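Local coordinates for protein MAU2 chromatid cohesion factor homolog (Saccharomyces cerevisiae, PDB 4XDN) that forms a complex with SCC2 that is required for the association of cohesin with chromosomes, and so takes part in sister chromatid cohesion, at residues P250-A258 with L311-L320; M261-I271 with L324-Y332. One frame throughout, in Å; residues are numbered along the deposited sequence.

Contact 1: P250-A258 with L311-L320; sequences PELYAWKLA and LPMIFHYKEL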
loop_
_atom_site.group_PDB
_atom_site.type_symbol
_atom_site.label_atom_id
_atom_site.label_comp_id
_atom_site.label_asym_id
_atom_site.label_seq_id
_atom_site.Cartn_x
_atom_site.Cartn_y
_atom_site.Cartn_z
ATOM N N PRO A 250 -17.907 -13.704 -3.608
ATOM C CA PRO A 250 -17.901 -12.299 -4.035
ATOM C C PRO A 250 -16.899 -11.423 -3.279
ATOM O O PRO A 250 -16.381 -10.465 -3.854
ATOM C CB PRO A 250 -19.338 -11.845 -3.757
ATOM C CG PRO A 250 -19.831 -12.758 -2.697
ATOM C CD PRO A 250 -19.172 -14.075 -2.949
ATOM N N GLU A 251 -16.627 -11.742 -2.018
ATOM C CA GLU A 251 -15.675 -10.960 -1.234
ATOM C C GLU A 251 -14.263 -11.076 -1.807
ATOM O O GLU A 251 -13.624 -10.069 -2.113
ATOM C CB GLU A 251 -15.682 -11.401 0.230
ATOM C CG GLU A 251 -16.936 -10.998 0.999
ATOM C CD GLU A 251 -18.133 -11.885 0.696
ATOM O OE1 GLU A 251 -17.952 -13.113 0.548
ATOM O OE2 GLU A 251 -19.258 -11.352 0.609
ATOM N N LEU A 252 -13.782 -12.307 -1.958
ATOM C CA LEU A 252 -12.431 -12.533 -2.453
ATOM C C LEU A 252 -12.290 -12.113 -3.915
ATOM O O LEU A 252 -11.211 -11.711 -4.345
ATOM C CB LEU A 252 -12.038 -14.004 -2.292
ATOM C CG LEU A 252 -11.816 -14.490 -0.855
ATOM C CD1 LEU A 252 -11.549 -15.992 -0.836
ATOM C CD2 LEU A 252 -10.673 -13.739 -0.183
ATOM N N TYR A 253 -13.375 -12.200 -4.679
ATOM C CA TYR A 253 -13.322 -11.800 -6.080
ATOM C C TYR A 253 -13.195 -10.282 -6.198
ATOM O O TYR A 253 -12.543 -9.778 -7.110
ATOM C CB TYR A 253 -14.556 -12.283 -6.841
ATOM C CG TYR A 253 -14.373 -12.229 -8.342
ATOM C CD1 TYR A 253 -13.714 -13.249 -9.016
ATOM C CD2 TYR A 253 -14.846 -11.152 -9.083
ATOM C CE1 TYR A 253 -13.539 -13.203 -10.388
ATOM C CE2 TYR A 253 -14.673 -11.097 -10.454
ATOM C CZ TYR A 253 -14.018 -12.125 -11.101
ATOM O OH TYR A 253 -13.844 -12.078 -12.466
ATOM N N ALA A 254 -13.816 -9.554 -5.276
ATOM C CA ALA A 254 -13.672 -8.102 -5.236
ATOM C C ALA A 254 -12.207 -7.742 -5.017
ATOM O O ALA A 254 -11.708 -6.754 -5.554
ATOM C CB ALA A 254 -14.540 -7.505 -4.142
ATOM N N TRP A 255 -11.528 -8.564 -4.222
ATOM C CA TRP A 255 -10.110 -8.381 -3.944
ATOM C C TRP A 255 -9.299 -8.650 -5.204
ATOM O O TRP A 255 -8.331 -7.948 -5.490
ATOM C CB TRP A 255 -9.672 -9.312 -2.809
ATOM C CG TRP A 255 -8.284 -9.078 -2.300
ATOM C CD1 TRP A 255 -7.494 -7.991 -2.529
ATOM C CD2 TRP A 255 -7.521 -9.961 -1.467
ATOM N NE1 TRP A 255 -6.286 -8.141 -1.889
ATOM C CE2 TRP A 255 -6.278 -9.343 -1.231
ATOM C CE3 TRP A 255 -7.771 -11.215 -0.897
ATOM C CZ2 TRP A 255 -5.286 -9.934 -0.450
ATOM C CZ3 TRP A 255 -6.783 -11.801 -0.122
ATOM C CH2 TRP A 255 -5.557 -11.160 0.094
ATOM N N LYS A 256 -9.700 -9.672 -5.952
ATOM C CA LYS A 256 -9.065 -9.985 -7.226
ATOM C C LYS A 256 -9.173 -8.790 -8.167
ATOM O O LYS A 256 -8.182 -8.363 -8.756
ATOM C CB LYS A 256 -9.707 -11.225 -7.857
ATOM C CG LYS A 256 -9.189 -11.587 -9.242
ATOM C CD LYS A 256 -10.338 -11.721 -10.232
ATOM C CE LYS A 256 -9.851 -12.122 -11.616
ATOM N NZ LYS A 256 -10.587 -11.403 -12.699
ATOM N N LEU A 257 -10.383 -8.252 -8.295
ATOM C CA LEU A 257 -10.627 -7.121 -9.179
ATOM C C LEU A 257 -9.833 -5.893 -8.743
ATOM O O LEU A 257 -9.290 -5.172 -9.578
ATOM C CB LEU A 257 -12.119 -6.794 -9.222
ATOM C CG LEU A 257 -13.012 -7.866 -9.853
ATOM C CD1 LEU A 257 -14.475 -7.520 -9.649
ATOM C CD2 LEU A 257 -12.704 -8.028 -11.335
ATOM N N ALA A 258 -9.766 -5.663 -7.436
ATOM C CA ALA A 258 -9.011 -4.535 -6.903
ATOM C C ALA A 258 -7.538 -4.663 -7.259
ATOM O O ALA A 258 -6.901 -3.692 -7.665
ATOM C CB ALA A 258 -9.182 -4.444 -5.399
ATOM N N LEU A 311 -11.503 -8.286 5.275
ATOM C CA LEU A 311 -10.905 -7.177 4.541
ATOM C C LEU A 311 -11.989 -6.114 4.347
ATOM O O LEU A 311 -12.556 -5.990 3.263
ATOM C CB LEU A 311 -10.342 -7.646 3.192
ATOM C CG LEU A 311 -8.830 -7.634 2.939
ATOM C CD1 LEU A 311 -8.590 -7.791 1.442
ATOM C CD2 LEU A 311 -8.147 -6.378 3.453
ATOM N N PRO A 312 -12.296 -5.357 5.413
ATOM C CA PRO A 312 -13.472 -4.477 5.399
ATOM C C PRO A 312 -13.449 -3.401 4.306
ATOM O O PRO A 312 -14.519 -2.991 3.860
ATOM C CB PRO A 312 -13.449 -3.838 6.796
ATOM C CG PRO A 312 -12.057 -3.988 7.277
ATOM C CD PRO A 312 -11.553 -5.261 6.681
ATOM N N MET A 313 -12.270 -2.964 3.875
ATOM C CA MET A 313 -12.177 -1.957 2.818
ATOM C C MET A 313 -12.592 -2.532 1.468
ATOM O O MET A 313 -13.018 -1.797 0.575
ATOM C CB MET A 313 -10.755 -1.400 2.715
ATOM C CG MET A 313 -10.253 -0.729 3.976
ATOM S SD MET A 313 -10.917 0.925 4.220
ATOM C CE MET A 313 -10.627 1.106 5.982
ATOM N N ILE A 314 -12.459 -3.847 1.331
ATOM C CA ILE A 314 -12.692 -4.531 0.064
ATOM C C ILE A 314 -13.978 -5.355 0.099
ATOM O O ILE A 314 -14.645 -5.518 -0.923
ATOM C CB ILE A 314 -11.496 -5.453 -0.288
ATOM C CG1 ILE A 314 -10.184 -4.656 -0.295
ATOM C CG2 ILE A 314 -11.705 -6.147 -1.629
ATOM C CD1 ILE A 314 -10.140 -3.507 -1.306
ATOM N N PHE A 315 -14.325 -5.861 1.278
ATOM C CA PHE A 315 -15.472 -6.755 1.426
ATOM C C PHE A 315 -16.785 -5.999 1.631
ATOM O O PHE A 315 -17.861 -6.549 1.399
ATOM C CB PHE A 315 -15.245 -7.720 2.594
ATOM C CG PHE A 315 -14.168 -8.750 2.343
ATOM C CD1 PHE A 315 -13.410 -8.729 1.180
ATOM C CD2 PHE A 315 -13.924 -9.745 3.274
ATOM C CE1 PHE A 315 -12.426 -9.677 0.958
ATOM C CE2 PHE A 315 -12.944 -10.695 3.057
ATOM C CZ PHE A 315 -12.194 -10.661 1.896
ATOM N N HIS A 316 -16.696 -4.747 2.070
ATOM C CA HIS A 316 -17.880 -3.906 2.233
ATOM C C HIS A 316 -18.103 -3.059 0.980
ATOM O O HIS A 316 -17.171 -2.440 0.466
ATOM C CB HIS A 316 -17.744 -3.012 3.467
ATOM C CG HIS A 316 -17.601 -3.769 4.750
ATOM N ND1 HIS A 316 -17.449 -5.140 4.796
ATOM C CD2 HIS A 316 -17.590 -3.349 6.038
ATOM C CE1 HIS A 316 -17.348 -5.529 6.053
ATOM N NE2 HIS A 316 -17.431 -4.461 6.828
ATOM N N TYR A 317 -19.344 -3.031 0.502
ATOM C CA TYR A 317 -19.668 -2.400 -0.776
ATOM C C TYR A 317 -19.316 -0.912 -0.837
ATOM O O TYR A 317 -18.689 -0.464 -1.796
ATOM C CB TYR A 317 -21.157 -2.583 -1.086
ATOM C CG TYR A 317 -21.592 -1.897 -2.362
ATOM C CD1 TYR A 317 -21.072 -2.281 -3.591
ATOM C CD2 TYR A 317 -22.527 -0.871 -2.338
ATOM C CE1 TYR A 317 -21.466 -1.658 -4.759
ATOM C CE2 TYR A 317 -22.929 -0.243 -3.503
ATOM C CZ TYR A 317 -22.395 -0.640 -4.710
ATOM O OH TYR A 317 -22.791 -0.020 -5.873
ATOM N N LYS A 318 -19.722 -0.149 0.173
ATOM C CA LYS A 318 -19.439 1.284 0.197
ATOM C C LYS A 318 -17.939 1.551 0.251
ATOM O O LYS A 318 -17.428 2.410 -0.469
ATOM C CB LYS A 318 -20.124 1.956 1.388
ATOM C CG LYS A 318 -21.609 2.215 1.194
ATOM C CD LYS A 318 -22.046 3.465 1.947
ATOM C CE LYS A 318 -23.546 3.700 1.836
ATOM N NZ LYS A 318 -24.328 2.681 2.591
ATOM N N GLU A 319 -17.239 0.818 1.111
ATOM C CA GLU A 319 -15.801 0.986 1.258
ATOM C C GLU A 319 -15.082 0.640 -0.038
ATOM O O GLU A 319 -14.102 1.285 -0.407
ATOM C CB GLU A 319 -15.260 0.113 2.395
ATOM C CG GLU A 319 -15.565 0.622 3.800
ATOM C CD GLU A 319 -16.980 0.313 4.249
ATOM O OE1 GLU A 319 -17.838 0.037 3.386
ATOM O OE2 GLU A 319 -17.231 0.344 5.472
ATOM N N LEU A 320 -15.579 -0.378 -0.731
ATOM C CA LEU A 320 -14.935 -0.863 -1.944
ATOM C C LEU A 320 -15.013 0.164 -3.071
ATOM O O LEU A 320 -14.011 0.443 -3.730
ATOM C CB LEU A 320 -15.568 -2.183 -2.389
ATOM C CG LEU A 320 -15.017 -2.794 -3.679
ATOM C CD1 LEU A 320 -13.512 -2.991 -3.602
ATOM C CD2 LEU A 320 -15.706 -4.111 -3.962
#
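Phe315 lies flat against the first turn of helix 250-266. CB of Glu251 sits over the ring face, 3.6 Å from the Phe315 ring centroid and 8° off its normal. The opposite face is covered by CB of Leu311, so the ring is sandwiched between Glu251 across the contact and Leu311 of its own segment. With CG anti to its carbonyl carbon (chi1 -69°), Phe315 swings its ring over to Glu251, and Phe315 CE1 comes 3.3 Å from Glu251 O. The Glu251 chain bends at chi2 (78°), which turns its carboxylate away from the ring.

A second CH-pi contact lies one helical turn on. Leu311 CD1 stands over the five-membered ring of Trp255, 3.8 Å from that ring's centroid. Trp255 NE1 is hydrogen-bonded to OD1 of Asn223 on helix 212-228. Beside these contacts, Ile314 lays CG2 on the helix backbone, 3.5 Å from Trp255 N. CD1, at the end of its other branch, reaches toward Ala258 CB. Ala254 CB meets Leu320 CD2 at 3.6 Å.

All nine touching residues are buried in the largely helical body of the protein. Apart from the Glu251 carbonyl, the touching is apolar and CH-pi, so the fit probably rests on shape and ring orientation.

Contact 2: M261-I271 with L324-Y332; sequences MVIQLCKDGNI and LLLLQSVSY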
loop_
_atom_site.group_PDB
_atom_site.type_symbol
_atom_site.label_atom_id
_atom_site.label_comp_id
_atom_site.label_asym_id
_atom_site.label_seq_id
_atom_site.Cartn_x
_atom_site.Cartn_y
_atom_site.Cartn_z
ATOM N N MET A 261 -6.776 -3.848 -10.748
ATOM C CA MET A 261 -6.771 -2.401 -10.926
ATOM C C MET A 261 -5.422 -1.808 -10.532
ATOM O O MET A 261 -4.880 -0.955 -11.235
ATOM C CB MET A 261 -7.887 -1.755 -10.103
ATOM C CG MET A 261 -9.181 -1.535 -10.872
ATOM S SD MET A 261 -9.028 -0.295 -12.172
ATOM C CE MET A 261 -8.735 1.185 -11.207
ATOM N N VAL A 262 -4.884 -2.265 -9.405
ATOM C CA VAL A 262 -3.597 -1.779 -8.922
ATOM C C VAL A 262 -2.484 -2.159 -9.895
ATOM O O VAL A 262 -1.546 -1.390 -10.101
ATOM C CB VAL A 262 -3.271 -2.338 -7.518
ATOM C CG1 VAL A 262 -1.867 -1.927 -7.076
ATOM C CG2 VAL A 262 -4.299 -1.859 -6.505
ATOM N N ILE A 263 -2.588 -3.345 -10.489
ATOM C CA ILE A 263 -1.594 -3.796 -11.453
ATOM C C ILE A 263 -1.562 -2.840 -12.643
ATOM O O ILE A 263 -0.488 -2.433 -13.085
ATOM C CB ILE A 263 -1.875 -5.237 -11.937
ATOM C CG1 ILE A 263 -1.578 -6.234 -10.814
ATOM C CG2 ILE A 263 -1.010 -5.589 -13.149
ATOM C CD1 ILE A 263 -2.093 -7.642 -11.071
ATOM N N GLN A 264 -2.737 -2.479 -13.152
ATOM C CA GLN A 264 -2.829 -1.546 -14.273
ATOM C C GLN A 264 -2.288 -0.178 -13.883
ATOM O O GLN A 264 -1.646 0.499 -14.687
ATOM C CB GLN A 264 -4.277 -1.416 -14.757
ATOM C CG GLN A 264 -4.829 -2.672 -15.406
ATOM C CD GLN A 264 -3.995 -3.132 -16.583
ATOM O OE1 GLN A 264 -3.495 -4.256 -16.600
ATOM N NE2 GLN A 264 -3.839 -2.263 -17.575
ATOM N N LEU A 265 -2.547 0.217 -12.642
ATOM C CA LEU A 265 -2.089 1.500 -12.131
ATOM C C LEU A 265 -0.565 1.537 -12.068
ATOM O O LEU A 265 0.062 2.519 -12.470
ATOM C CB LEU A 265 -2.691 1.759 -10.747
ATOM C CG LEU A 265 -2.651 3.186 -10.197
ATOM C CD1 LEU A 265 -3.418 4.137 -11.100
ATOM C CD2 LEU A 265 -3.221 3.226 -8.793
ATOM N N CYS A 266 0.026 0.452 -11.581
ATOM C CA CYS A 266 1.471 0.375 -11.405
ATOM C C CYS A 266 2.217 0.331 -12.738
ATOM O O CYS A 266 3.358 0.787 -12.830
ATOM C CB CYS A 266 1.831 -0.852 -10.564
ATOM S SG CYS A 266 1.385 -0.693 -8.814
ATOM N N LYS A 267 1.573 -0.216 -13.764
ATOM C CA LYS A 267 2.166 -0.284 -15.097
ATOM C C LYS A 267 1.647 0.839 -15.996
ATOM O O LYS A 267 1.986 0.899 -17.180
ATOM C CB LYS A 267 1.872 -1.640 -15.739
ATOM C CG LYS A 267 0.426 -1.814 -16.164
ATOM C CD LYS A 267 0.118 -3.251 -16.558
ATOM C CE LYS A 267 0.957 -3.700 -17.743
ATOM N NZ LYS A 267 0.497 -5.010 -18.274
ATOM N N ASP A 268 0.834 1.726 -15.424
ATOM C CA ASP A 268 0.191 2.799 -16.175
ATOM C C ASP A 268 -0.501 2.258 -17.426
ATOM O O ASP A 268 -0.357 2.801 -18.522
ATOM C CB ASP A 268 1.211 3.883 -16.545
ATOM C CG ASP A 268 1.448 4.867 -15.415
ATOM O OD1 ASP A 268 0.506 5.614 -15.076
ATOM O OD2 ASP A 268 2.574 4.905 -14.876
ATOM N N GLY A 269 -1.250 1.173 -17.250
ATOM C CA GLY A 269 -2.038 0.602 -18.324
ATOM C C GLY A 269 -3.431 1.203 -18.354
ATOM O O GLY A 269 -3.786 2.008 -17.492
ATOM N N ASN A 270 -4.221 0.811 -19.347
ATOM C CA ASN A 270 -5.597 1.280 -19.461
ATOM C C ASN A 270 -6.517 0.504 -18.523
ATOM O O ASN A 270 -6.430 -0.721 -18.437
ATOM C CB ASN A 270 -6.081 1.151 -20.906
ATOM C CG ASN A 270 -7.353 1.930 -21.163
ATOM O OD1 ASN A 270 -8.455 1.436 -20.926
ATOM N ND2 ASN A 270 -7.207 3.161 -21.644
ATOM N N ILE A 271 -7.397 1.221 -17.826
ATOM C CA ILE A 271 -8.272 0.620 -16.818
ATOM C C ILE A 271 -9.727 0.498 -17.272
ATOM O O ILE A 271 -10.588 0.096 -16.488
ATOM C CB ILE A 271 -8.253 1.433 -15.500
ATOM C CG1 ILE A 271 -8.742 2.867 -15.737
ATOM C CG2 ILE A 271 -6.855 1.436 -14.901
ATOM C CD1 ILE A 271 -9.017 3.638 -14.462
ATOM N N LEU A 324 -12.083 2.095 -5.120
ATOM C CA LEU A 324 -12.031 2.054 -6.578
ATOM C C LEU A 324 -12.017 3.457 -7.166
ATOM O O LEU A 324 -11.341 3.718 -8.161
ATOM C CB LEU A 324 -13.218 1.267 -7.136
ATOM C CG LEU A 324 -13.366 1.270 -8.659
ATOM C CD1 LEU A 324 -12.102 0.752 -9.342
ATOM C CD2 LEU A 324 -14.575 0.450 -9.075
ATOM N N LEU A 325 -12.768 4.360 -6.547
ATOM C CA LEU A 325 -12.833 5.729 -7.028
ATOM C C LEU A 325 -11.492 6.421 -6.802
ATOM O O LEU A 325 -11.070 7.248 -7.609
ATOM C CB LEU A 325 -13.963 6.491 -6.334
ATOM C CG LEU A 325 -14.202 7.923 -6.818
ATOM C CD1 LEU A 325 -14.453 7.965 -8.322
ATOM C CD2 LEU A 325 -15.375 8.541 -6.069
ATOM N N LEU A 326 -10.822 6.071 -5.710
ATOM C CA LEU A 326 -9.500 6.616 -5.423
ATOM C C LEU A 326 -8.497 6.154 -6.475
ATOM O O LEU A 326 -7.773 6.967 -7.048
ATOM C CB LEU A 326 -9.030 6.201 -4.025
ATOM C CG LEU A 326 -7.610 6.617 -3.628
ATOM C CD1 LEU A 326 -7.475 8.131 -3.572
ATOM C CD2 LEU A 326 -7.223 5.992 -2.294
ATOM N N LEU A 327 -8.468 4.849 -6.727
ATOM C CA LEU A 327 -7.544 4.275 -7.701
ATOM C C LEU A 327 -7.771 4.863 -9.088
ATOM O O LEU A 327 -6.818 5.177 -9.801
ATOM C CB LEU A 327 -7.691 2.751 -7.754
ATOM C CG LEU A 327 -7.412 1.980 -6.461
ATOM C CD1 LEU A 327 -7.634 0.494 -6.684
ATOM C CD2 LEU A 327 -6.002 2.237 -5.943
ATOM N N GLN A 328 -9.036 5.007 -9.471
ATOM C CA GLN A 328 -9.377 5.573 -10.769
ATOM C C GLN A 328 -8.867 7.003 -10.878
ATOM O O GLN A 328 -8.343 7.405 -11.917
ATOM C CB GLN A 328 -10.889 5.537 -10.996
ATOM C CG GLN A 328 -11.327 6.142 -12.325
ATOM C CD GLN A 328 -12.818 6.031 -12.554
ATOM O OE1 GLN A 328 -13.575 5.722 -11.637
ATOM N NE2 GLN A 328 -13.250 6.280 -13.785
ATOM N N SER A 329 -9.020 7.764 -9.798
ATOM C CA SER A 329 -8.622 9.167 -9.779
ATOM C C SER A 329 -7.106 9.311 -9.829
ATOM O O SER A 329 -6.582 10.184 -10.525
ATOM C CB SER A 329 -9.177 9.867 -8.535
ATOM O OG SER A 329 -10.596 9.852 -8.531
ATOM N N VAL A 330 -6.405 8.456 -9.088
ATOM C CA VAL A 330 -4.946 8.464 -9.086
ATOM C C VAL A 330 -4.422 8.155 -10.485
ATOM O O VAL A 330 -3.423 8.729 -10.925
ATOM C CB VAL A 330 -4.366 7.442 -8.084
ATOM C CG1 VAL A 330 -2.861 7.296 -8.267
ATOM C CG2 VAL A 330 -4.673 7.861 -6.657
ATOM N N SER A 331 -5.103 7.248 -11.178
ATOM C CA SER A 331 -4.688 6.836 -12.514
ATOM C C SER A 331 -4.788 7.985 -13.511
ATOM O O SER A 331 -4.103 7.982 -14.528
ATOM C CB SER A 331 -5.534 5.657 -13.003
ATOM O OG SER A 331 -6.711 6.102 -13.651
ATOM N N TYR A 332 -5.640 8.963 -13.215
ATOM C CA TYR A 332 -5.866 10.088 -14.120
ATOM C C TYR A 332 -5.035 11.324 -13.773
ATOM O O TYR A 332 -5.073 12.317 -14.502
ATOM C CB TYR A 332 -7.346 10.485 -14.120
ATOM C CG TYR A 332 -8.309 9.435 -14.635
ATOM C CD1 TYR A 332 -7.895 8.438 -15.507
ATOM C CD2 TYR A 332 -9.644 9.458 -14.254
ATOM C CE1 TYR A 332 -8.784 7.490 -15.977
ATOM C CE2 TYR A 332 -10.537 8.516 -14.719
ATOM C CZ TYR A 332 -10.104 7.534 -15.579
ATOM O OH TYR A 332 -10.996 6.595 -16.039
#
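Leu265 points its two methyl branches at different parts of helix 317-331. Leu265 CD1 abuts CB and CA of Ser331, 3.2 Å from CB, tighter than usual for two carbons. CD2 meets Leu327 CD2 and Val330 CG1, and the Leu265 side chain crosses both of theirs at about a right angle. Leu327 also turns CD1 toward Val262, whose CG2 lies 4.1 Å from that atom. Met261 bends at chi2 and chi3, which curls CE back between Leu324 and Leu327. Met261 CE is 3.9 Å from Leu324 CD1 and equally far from Leu327 CB.

The two helices run nearly parallel here, with axes 10.3 Å apart and 15° between their directions. Helix 272-291 follows helix 250-266 along the chain and also packs on Leu324 and Gln328. A Schellman motif at Asp268 ends helix 250-266 and turns the chain back toward helix 317-331.

This turn delivers Ile271. Its CG1 lies between the backbone N and the carbonyl carbon (chi1 61°), and Ile271 CD1 reaches Ser331 OG at 3.5 Å. The same methyl approaches Tyr332 obliquely. Ser331 OG donates to Gln328 O within its own helix, which satisfies this buried hydroxyl. Gln328 stretches out fully, and Gln328 NE2 donates to Tyr332 OH at 3.2 Å. The bond is nearly straight (167°) and lies close to the amide plane.

Contacts 1 and 2 follow one another along helix 250-266. In contact 1 its partner is helix 312-315 with the start of helix 317-331. In contact 2 the later part of helix 317-331 packs on the end of helix 250-266 and the turn beyond it. Their centres are about 16 Å apart. Along the chain the order is 250-258, 261-271, 311-320, 324-332, so the segments alternate, and contact 2 lies further toward the C-terminus on both shared helices. Between the two halves come helix 272-291, which touches both contacts, and the antiparallel strands 297-302 and 305-310. The chain of another protein also packs on both contacts, consistent with the paired helices helping to form the interface with that chain.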